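Local coordinates for Na-translocating NADH-quinone reductase subunit C NqrC (Shewanella oneidensis, PDB 4XHF), which carries a flavin mononucleotide joined covalently to its soluble domain, as one subunit of a multi-subunit bacterial complex, at residues 174-178 / 179-183; 219-222 / 223-227; 42-45 / 46-49. All coordinates share one frame; numbering follows the deposited sequence.

Contact 1: 174-178 / 179-183; sequences DFVTD and PHWLS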
loop_
_atom_site.group_PDB
_atom_site.type_symbol
_atom_site.label_atom_id
_atom_site.label_comp_id
_atom_site.label_asym_id
_atom_site.label_seq_id
_atom_site.Cartn_x
_atom_site.Cartn_y
_atom_site.Cartn_z
ATOM N N ASP A 174 13.032 -9.965 -7.782
ATOM C CA ASP A 174 11.933 -9.462 -8.603
ATOM C C ASP A 174 10.655 -10.275 -8.414
ATOM O O ASP A 174 9.695 -10.121 -9.166
ATOM C CB ASP A 174 12.330 -9.457 -10.080
ATOM C CG ASP A 174 12.443 -10.853 -10.660
ATOM O OD1 ASP A 174 12.200 -11.011 -11.876
ATOM O OD2 ASP A 174 12.776 -11.792 -9.905
ATOM N N PHE A 175 10.648 -11.140 -7.404
ATOM C CA PHE A 175 9.461 -11.916 -7.071
ATOM C C PHE A 175 8.343 -11.023 -6.550
ATOM O O PHE A 175 7.169 -11.386 -6.616
ATOM C CB PHE A 175 9.793 -12.977 -6.021
ATOM C CG PHE A 175 10.150 -12.407 -4.675
ATOM C CD1 PHE A 175 9.166 -12.134 -3.741
ATOM C CD2 PHE A 175 11.468 -12.149 -4.345
ATOM C CE1 PHE A 175 9.490 -11.612 -2.507
ATOM C CE2 PHE A 175 11.799 -11.627 -3.111
ATOM C CZ PHE A 175 10.808 -11.357 -2.190
ATOM N N VAL A 176 8.716 -9.860 -6.023
ATOM C CA VAL A 176 7.767 -8.973 -5.358
ATOM C C VAL A 176 6.608 -8.572 -6.267
ATOM O O VAL A 176 5.512 -8.298 -5.787
ATOM C CB VAL A 176 8.461 -7.693 -4.839
ATOM C CG1 VAL A 176 9.409 -8.029 -3.701
ATOM C CG2 VAL A 176 9.203 -6.981 -5.961
ATOM N N THR A 177 6.845 -8.554 -7.575
ATOM C CA THR A 177 5.806 -8.192 -8.538
ATOM C C THR A 177 5.053 -9.414 -9.075
ATOM O O THR A 177 4.094 -9.272 -9.830
ATOM C CB THR A 177 6.396 -7.414 -9.732
ATOM O OG1 THR A 177 7.404 -8.202 -10.376
ATOM C CG2 THR A 177 7.004 -6.100 -9.262
ATOM N N ASP A 178 5.489 -10.608 -8.681
ATOM C CA ASP A 178 4.848 -11.851 -9.108
ATOM C C ASP A 178 3.514 -12.038 -8.387
ATOM O O ASP A 178 3.492 -12.158 -7.161
ATOM C CB ASP A 178 5.767 -13.046 -8.832
ATOM C CG ASP A 178 5.243 -14.347 -9.422
ATOM O OD1 ASP A 178 4.092 -14.376 -9.908
ATOM O OD2 ASP A 178 5.986 -15.351 -9.390
ATOM N N PRO A 179 2.400 -12.064 -9.141
ATOM C CA PRO A 179 1.085 -12.259 -8.519
ATOM C C PRO A 179 0.976 -13.544 -7.705
ATOM O O PRO A 179 0.215 -13.590 -6.739
ATOM C CB PRO A 179 0.137 -12.310 -9.721
ATOM C CG PRO A 179 0.824 -11.534 -10.767
ATOM C CD PRO A 179 2.275 -11.836 -10.592
ATOM N N HIS A 180 1.716 -14.575 -8.101
ATOM C CA HIS A 180 1.708 -15.838 -7.375
ATOM C C HIS A 180 2.134 -15.631 -5.928
ATOM O O HIS A 180 1.592 -16.258 -5.018
ATOM C CB HIS A 180 2.630 -16.857 -8.047
ATOM C CG HIS A 180 2.137 -17.339 -9.375
ATOM N ND1 HIS A 180 1.354 -18.466 -9.514
ATOM C CD2 HIS A 180 2.317 -16.851 -10.626
ATOM C CE1 HIS A 180 1.072 -18.650 -10.792
ATOM N NE2 HIS A 180 1.645 -17.684 -11.488
ATOM N N TRP A 181 3.103 -14.745 -5.722
ATOM C CA TRP A 181 3.615 -14.471 -4.385
ATOM C C TRP A 181 2.756 -13.444 -3.654
ATOM O O TRP A 181 2.508 -13.571 -2.457
ATOM C CB TRP A 181 5.060 -13.978 -4.455
ATOM C CG TRP A 181 5.640 -13.673 -3.109
ATOM C CD1 TRP A 181 6.101 -14.571 -2.192
ATOM C CD2 TRP A 181 5.819 -12.377 -2.529
ATOM N NE1 TRP A 181 6.556 -13.915 -1.075
ATOM C CE2 TRP A 181 6.395 -12.567 -1.257
ATOM C CE3 TRP A 181 5.549 -11.075 -2.960
ATOM C CZ2 TRP A 181 6.706 -11.504 -0.413
ATOM C CZ3 TRP A 181 5.859 -10.021 -2.122
ATOM C CH2 TRP A 181 6.431 -10.241 -0.863
ATOM N N LEU A 182 2.307 -12.428 -4.380
ATOM C CA LEU A 182 1.490 -11.370 -3.797
ATOM C C LEU A 182 0.164 -11.911 -3.266
ATOM O O LEU A 182 -0.389 -11.382 -2.303
ATOM C CB LEU A 182 1.229 -10.272 -4.831
ATOM C CG LEU A 182 2.435 -9.423 -5.238
ATOM C CD1 LEU A 182 2.136 -8.670 -6.520
ATOM C CD2 LEU A 182 2.799 -8.456 -4.125
ATOM N N SER A 183 -0.342 -12.964 -3.898
ATOM C CA SER A 183 -1.625 -13.544 -3.514
ATOM C C SER A 183 -1.558 -14.198 -2.138
ATOM O O SER A 183 -2.586 -14.424 -1.498
ATOM C CB SER A 183 -2.076 -14.571 -4.550
ATOM O OG SER A 183 -1.225 -15.704 -4.544
#
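Asp178 holds the beginning of helix 179-182 with three bonds, two to its backbone O and one to its carboxylate, a worked case of N-capping. Its O accepts from Leu182 N at 3.0 Å, a nearly straight bond lying in the carbonyl plane. A second, more bent bond reaches the same Asp178 O from Trp181 N at 3.0 Å, so one oxygen takes two donors, Leu182 N in the carbonyl plane and Trp181 N above it. Asp178 is the N-cap residue, and its OD1 accepts the capping bond from His180 N at 3.0 Å, met from above the carboxylate plane. With CG turned anti to the backbone N (chi1 -172°), the carboxylate folds forward over the first turn. The same oxygen lies in the plane of the imidazole, at its edge, with Asp178 OD1 and His180 CD2 3.1 Å apart and the two flat groups 75° from each other. Before the cap, Asp178 N binds Phe175 O at 2.8 Å and closes the preceding turn.

The apolar half rests on Phe175, whose ring sends its edge into the indole in a T-shaped pair. CE1 of Phe175 sits over the six-membered ring of Trp181, 3.5 Å from Trp181 CE2, with the planes 83° apart. Leu182 lays its CD2 methyl 3.2 Å from Val176 O, a buried carbonyl oxygen with no polar partner.

Trp181 is tied further by NE1 to Asp215 O and meets the ring of Trp185 edge-to-face. Leu182 packs on Val161 and Val163 of strand 158-165, and Val176 on Val163, while Phe175 and Val176 also pack against helix 221-234, leaving the capped turn wedged between that strand and that helix.

Contact 2: 219-222 / 223-227; sequences GATM and TGRGV. With FMN (flavin mononucleotide), chain E.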
loop_
_atom_site.group_PDB
_atom_site.type_symbol
_atom_site.label_atom_id
_atom_site.label_comp_id
_atom_site.label_asym_id
_atom_site.label_seq_id
_atom_site.Cartn_x
_atom_site.Cartn_y
_atom_site.Cartn_z
ATOM N N GLY A 219 16.605 -17.745 -1.352
ATOM C CA GLY A 219 17.595 -17.152 -2.232
ATOM C C GLY A 219 17.380 -15.658 -2.399
ATOM O O GLY A 219 18.228 -14.960 -2.954
ATOM N N ALA A 220 16.237 -15.174 -1.918
ATOM C CA ALA A 220 15.893 -13.757 -1.998
ATOM C C ALA A 220 15.219 -13.298 -0.709
ATOM O O ALA A 220 14.141 -12.704 -0.735
ATOM C CB ALA A 220 14.986 -13.503 -3.187
ATOM N N THR A 221 15.865 -13.576 0.417
ATOM C CA THR A 221 15.289 -13.290 1.725
ATOM C C THR A 221 15.383 -11.809 2.082
ATOM O O THR A 221 14.482 -11.258 2.713
ATOM C CB THR A 221 15.985 -14.121 2.819
ATOM O OG1 THR A 221 15.921 -15.510 2.475
ATOM C CG2 THR A 221 15.320 -13.913 4.172
ATOM N N MET A 222 16.471 -11.164 1.671
ATOM C CA MET A 222 16.728 -9.781 2.059
ATOM C C MET A 222 15.699 -8.827 1.457
ATOM O O MET A 222 15.304 -7.850 2.092
ATOM C CB MET A 222 18.140 -9.368 1.639
ATOM C CG MET A 222 19.242 -10.065 2.425
ATOM S SD MET A 222 19.223 -9.663 4.187
ATOM C CE MET A 222 19.687 -7.934 4.153
ATOM N N THR A 223 15.269 -9.112 0.231
ATOM C CA THR A 223 14.220 -8.329 -0.409
ATOM C C THR A 223 12.930 -8.445 0.392
ATOM O O THR A 223 12.253 -7.448 0.645
ATOM C CB THR A 223 13.975 -8.794 -1.861
ATOM O OG1 THR A 223 15.102 -8.441 -2.666
ATOM C CG2 THR A 223 12.727 -8.144 -2.455
ATOM N N GLY A 224 12.602 -9.669 0.789
ATOM C CA GLY A 224 11.376 -9.937 1.516
ATOM C C GLY A 224 11.322 -9.217 2.849
ATOM O O GLY A 224 10.271 -8.715 3.246
ATOM N N ARG A 225 12.456 -9.170 3.541
ATOM C CA ARG A 225 12.536 -8.488 4.828
ATOM C C ARG A 225 12.337 -6.990 4.646
ATOM O O ARG A 225 11.863 -6.302 5.549
ATOM C CB ARG A 225 13.879 -8.758 5.506
ATOM C CG ARG A 225 14.215 -10.231 5.659
ATOM C CD ARG A 225 14.619 -10.561 7.088
ATOM N NE ARG A 225 15.125 -11.929 7.211
ATOM C CZ ARG A 225 16.260 -12.276 7.816
ATOM N NH1 ARG A 225 17.048 -11.363 8.379
ATOM N NH2 ARG A 225 16.615 -13.553 7.861
ATOM N N GLY A 226 12.706 -6.487 3.473
ATOM C CA GLY A 226 12.504 -5.089 3.149
ATOM C C GLY A 226 11.027 -4.765 3.039
ATOM O O GLY A 226 10.556 -3.779 3.604
ATOM N N VAL A 227 10.297 -5.604 2.309
ATOM C CA VAL A 227 8.852 -5.454 2.172
ATOM C C VAL A 227 8.205 -5.535 3.542
ATOM O O VAL A 227 7.275 -4.794 3.853
ATOM C CB VAL A 227 8.254 -6.538 1.252
ATOM C CG1 VAL A 227 6.730 -6.421 1.179
ATOM C CG2 VAL A 227 8.862 -6.442 -0.135
HETATM N N1 FMN E . 18.823 -11.360 -2.305
HETATM C C2 FMN E . 17.622 -10.555 -2.166
HETATM O O2 FMN E . 16.887 -10.741 -1.284
HETATM N N3 FMN E . 17.339 -9.506 -3.151
HETATM C C4 FMN E . 18.235 -9.276 -4.216
HETATM O O4 FMN E . 18.009 -8.430 -5.002
HETATM C C4A FMN E . 19.488 -10.101 -4.351
HETATM N N5 FMN E . 20.397 -9.873 -5.412
HETATM C C5A FMN E . 21.598 -10.691 -5.514
HETATM C C6 FMN E . 22.493 -10.457 -6.571
HETATM C C7 FMN E . 23.678 -11.147 -6.664
HETATM C C7M FMN E . 24.635 -10.812 -7.786
HETATM C C8 FMN E . 23.966 -12.152 -5.738
HETATM C C8M FMN E . 25.365 -12.832 -5.675
HETATM C C9 FMN E . 23.019 -12.457 -4.699
HETATM C C9A FMN E . 21.850 -11.702 -4.555
HETATM N N10 FMN E . 20.911 -11.928 -3.463
HETATM C C10 FMN E . 19.724 -11.112 -3.386
HETATM C "C1'" FMN E . 21.133 -13.002 -2.424
HETATM C "C2'" FMN E . 21.408 -12.413 -1.052
HETATM O "O2'" FMN E . 22.752 -12.036 -0.990
HETATM C "C3'" FMN E . 21.140 -13.445 0.042
HETATM O "O3'" FMN E . 21.921 -14.577 -0.215
HETATM C "C4'" FMN E . 19.647 -13.829 0.102
HETATM O "O4'" FMN E . 18.862 -12.679 0.241
HETATM C "C5'" FMN E . 19.358 -14.754 1.288
HETATM O "O5'" FMN E . 18.102 -15.352 1.062
HETATM P P FMN E . 17.397 -16.162 2.247
HETATM O O1P FMN E . 18.251 -16.037 3.593
HETATM O O2P FMN E . 17.245 -17.701 1.844
#
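Arg225 runs back along Thr221, one turn earlier in helix 221-234, its NE 3.6 Å from Thr221 CG2; beneath, Arg225 N donates to Thr221 O at 3.0 Å. The tight side of this turn belongs to the flavin mononucleotide. Thr221 OG1 is bonded covalently to the FMN phosphorus at 1.6 Å, the ester oxygen OG1 being held beside the backbone N (chi1 -55°). Gly219 N donates to FMN O2P on the phosphate, while the helix amides hold the ribityl oxygens and the flavin O2: Thr221 N donates to FMN O5', Met222 N to O4' at 3.2 Å, and Thr223 N to O2 at 2.8 Å. Thr223 OG1 accepts from FMN N3 in a very short contact of 2.5 Å, and is also hydrogen-bonded to Glu168 OE1, which probably helps to position it.

The other side is looser. Arg225 CG lies 3.1 Å from Thr221 O, and the exposed guanidinium leads on from there. Met222 touches the ribityl chain through CG and is partly exposed beyond it.

A Ser-Gly-Ala-Thr sequence, Ser218 to Thr221, ending at a helix N-terminus is the hallmark of phosphoester-linked flavin sites in this family.

Contact 3: 42-45 / 46-49; sequences QRYV and LMAA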
loop_
_atom_site.group_PDB
_atom_site.type_symbol
_atom_site.label_atom_id
_atom_site.label_comp_id
_atom_site.label_asym_id
_atom_site.label_seq_id
_atom_site.Cartn_x
_atom_site.Cartn_y
_atom_site.Cartn_z
ATOM N N GLN A 42 -5.567 3.366 -11.075
ATOM C CA GLN A 42 -6.920 2.857 -10.879
ATOM C C GLN A 42 -6.939 1.332 -10.883
ATOM O O GLN A 42 -7.621 0.710 -10.070
ATOM C CB GLN A 42 -7.857 3.405 -11.959
ATOM C CG GLN A 42 -8.227 4.872 -11.769
ATOM C CD GLN A 42 -9.114 5.407 -12.878
ATOM O OE1 GLN A 42 -8.910 5.107 -14.053
ATOM N NE2 GLN A 42 -10.109 6.204 -12.506
ATOM N N ARG A 43 -6.174 0.732 -11.789
ATOM C CA ARG A 43 -6.109 -0.722 -11.879
ATOM C C ARG A 43 -5.454 -1.306 -10.631
ATOM O O ARG A 43 -5.955 -2.274 -10.064
ATOM C CB ARG A 43 -5.353 -1.157 -13.138
ATOM C CG ARG A 43 -6.122 -0.909 -14.434
ATOM C CD ARG A 43 -5.478 -1.606 -15.628
ATOM N NE ARG A 43 -4.146 -1.082 -15.934
ATOM C CZ ARG A 43 -3.893 -0.096 -16.792
ATOM N NH1 ARG A 43 -4.877 0.507 -17.450
ATOM N NH2 ARG A 43 -2.643 0.294 -16.994
ATOM N N TYR A 44 -4.346 -0.707 -10.200
ATOM C CA TYR A 44 -3.635 -1.159 -9.005
ATOM C C TYR A 44 -4.556 -1.193 -7.790
ATOM O O TYR A 44 -4.586 -2.172 -7.045
ATOM C CB TYR A 44 -2.440 -0.249 -8.697
ATOM C CG TYR A 44 -1.328 -0.259 -9.724
ATOM C CD1 TYR A 44 -1.057 -1.386 -10.487
ATOM C CD2 TYR A 44 -0.539 0.868 -9.922
ATOM C CE1 TYR A 44 -0.034 -1.389 -11.421
ATOM C CE2 TYR A 44 0.481 0.875 -10.852
ATOM C CZ TYR A 44 0.730 -0.254 -11.599
ATOM O OH TYR A 44 1.749 -0.245 -12.525
ATOM N N VAL A 45 -5.307 -0.113 -7.602
ATOM C CA VAL A 45 -6.173 0.038 -6.439
ATOM C C VAL A 45 -7.280 -1.008 -6.449
ATOM O O VAL A 45 -7.550 -1.640 -5.431
ATOM C CB VAL A 45 -6.783 1.461 -6.385
ATOM C CG1 VAL A 45 -7.877 1.567 -5.324
ATOM C CG2 VAL A 45 -5.693 2.483 -6.114
ATOM N N LEU A 46 -7.912 -1.197 -7.602
ATOM C CA LEU A 46 -8.990 -2.172 -7.717
ATOM C C LEU A 46 -8.456 -3.589 -7.539
ATOM O O LEU A 46 -9.098 -4.426 -6.908
ATOM C CB LEU A 46 -9.700 -2.042 -9.065
ATOM C CG LEU A 46 -10.498 -0.755 -9.295
ATOM C CD1 LEU A 46 -11.024 -0.722 -10.721
ATOM C CD2 LEU A 46 -11.644 -0.615 -8.299
ATOM N N MET A 47 -7.274 -3.850 -8.090
ATOM C CA MET A 47 -6.652 -5.162 -7.965
ATOM C C MET A 47 -6.341 -5.475 -6.507
ATOM O O MET A 47 -6.544 -6.598 -6.044
ATOM C CB MET A 47 -5.375 -5.234 -8.803
ATOM C CG MET A 47 -5.632 -5.451 -10.289
ATOM S SD MET A 47 -4.156 -5.474 -11.331
ATOM C CE MET A 47 -2.826 -5.415 -10.128
ATOM N N ALA A 48 -5.852 -4.475 -5.785
ATOM C CA ALA A 48 -5.536 -4.643 -4.372
ATOM C C ALA A 48 -6.805 -4.866 -3.555
ATOM O O ALA A 48 -6.824 -5.673 -2.628
ATOM C CB ALA A 48 -4.778 -3.436 -3.857
ATOM N N ALA A 49 -7.869 -4.155 -3.916
ATOM C CA ALA A 49 -9.132 -4.226 -3.188
ATOM C C ALA A 49 -9.962 -5.443 -3.589
ATOM O O ALA A 49 -11.042 -5.670 -3.043
ATOM C CB ALA A 49 -9.929 -2.956 -3.417
#
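Tyr44 and Met47 meet by their side chains, though only slightly: the thioether methyl CE of Met47 lies at the edge of the phenol ring, 4.4 Å from Tyr44 CD1 and near the ring plane. The methionine chain is extended at chi2 and then doubles back at the sulfur, where chi3 of 7° nearly eclipses CE with CB and turns the methyl toward the tyrosine. On the way Met47 CG passes Arg43 O at 3.2 Å. The tyrosine ring meanwhile stacks on Tyr164, and Met47 meets it at the rim.

Leu46 sets out as Met47 does, with CG beside the backbone N, 3.3 Å from Gln42 O, but stays extended. Ala48 needs no such reach, since its CB already lies 3.4 Å from Tyr44 O. Beneath these side chains the backbone pairs run in regular steps of four: Met47 N to Arg43 O at 2.8 Å, Ala48 N to Tyr44 O at 2.9 Å, Ala49 N to Val45 O at 3.0 Å.

The small or branched residues Val45, Ala48 and Ala49 touch Val133, and Met47 and Ala48 touch Val162, while Leu46 packs on Val51 and Leu53 and Gln42 on helix 58-66. Such a distribution is that of an alpha-helix laid against an antiparallel beta-sheet, with alanines where it approaches the strands.

In the fold
Contacts 1 and 2 pack against each other beside the flavin, their centres about 12 Å apart. The ring of Phe175 from contact 1 leans on the first turn of contact 2, with CE2 3.5 Å from Ala220 O, and Val176 CG1 meets Thr223 CG2 at 3.5 Å; the Phe175 side chain itself is about 5 Å from the FMN. Contact 3 stands apart, its nearest atoms about 7 Å from contact 1 and about 13 Å from contact 2, the centres about 15 and 24 Å away. Strand 158-165 bridges the gap: Val161 and Val163 serve contact 1, whereas Val162 and Tyr164 serve contact 3, as successive residues on opposite faces of a strand would.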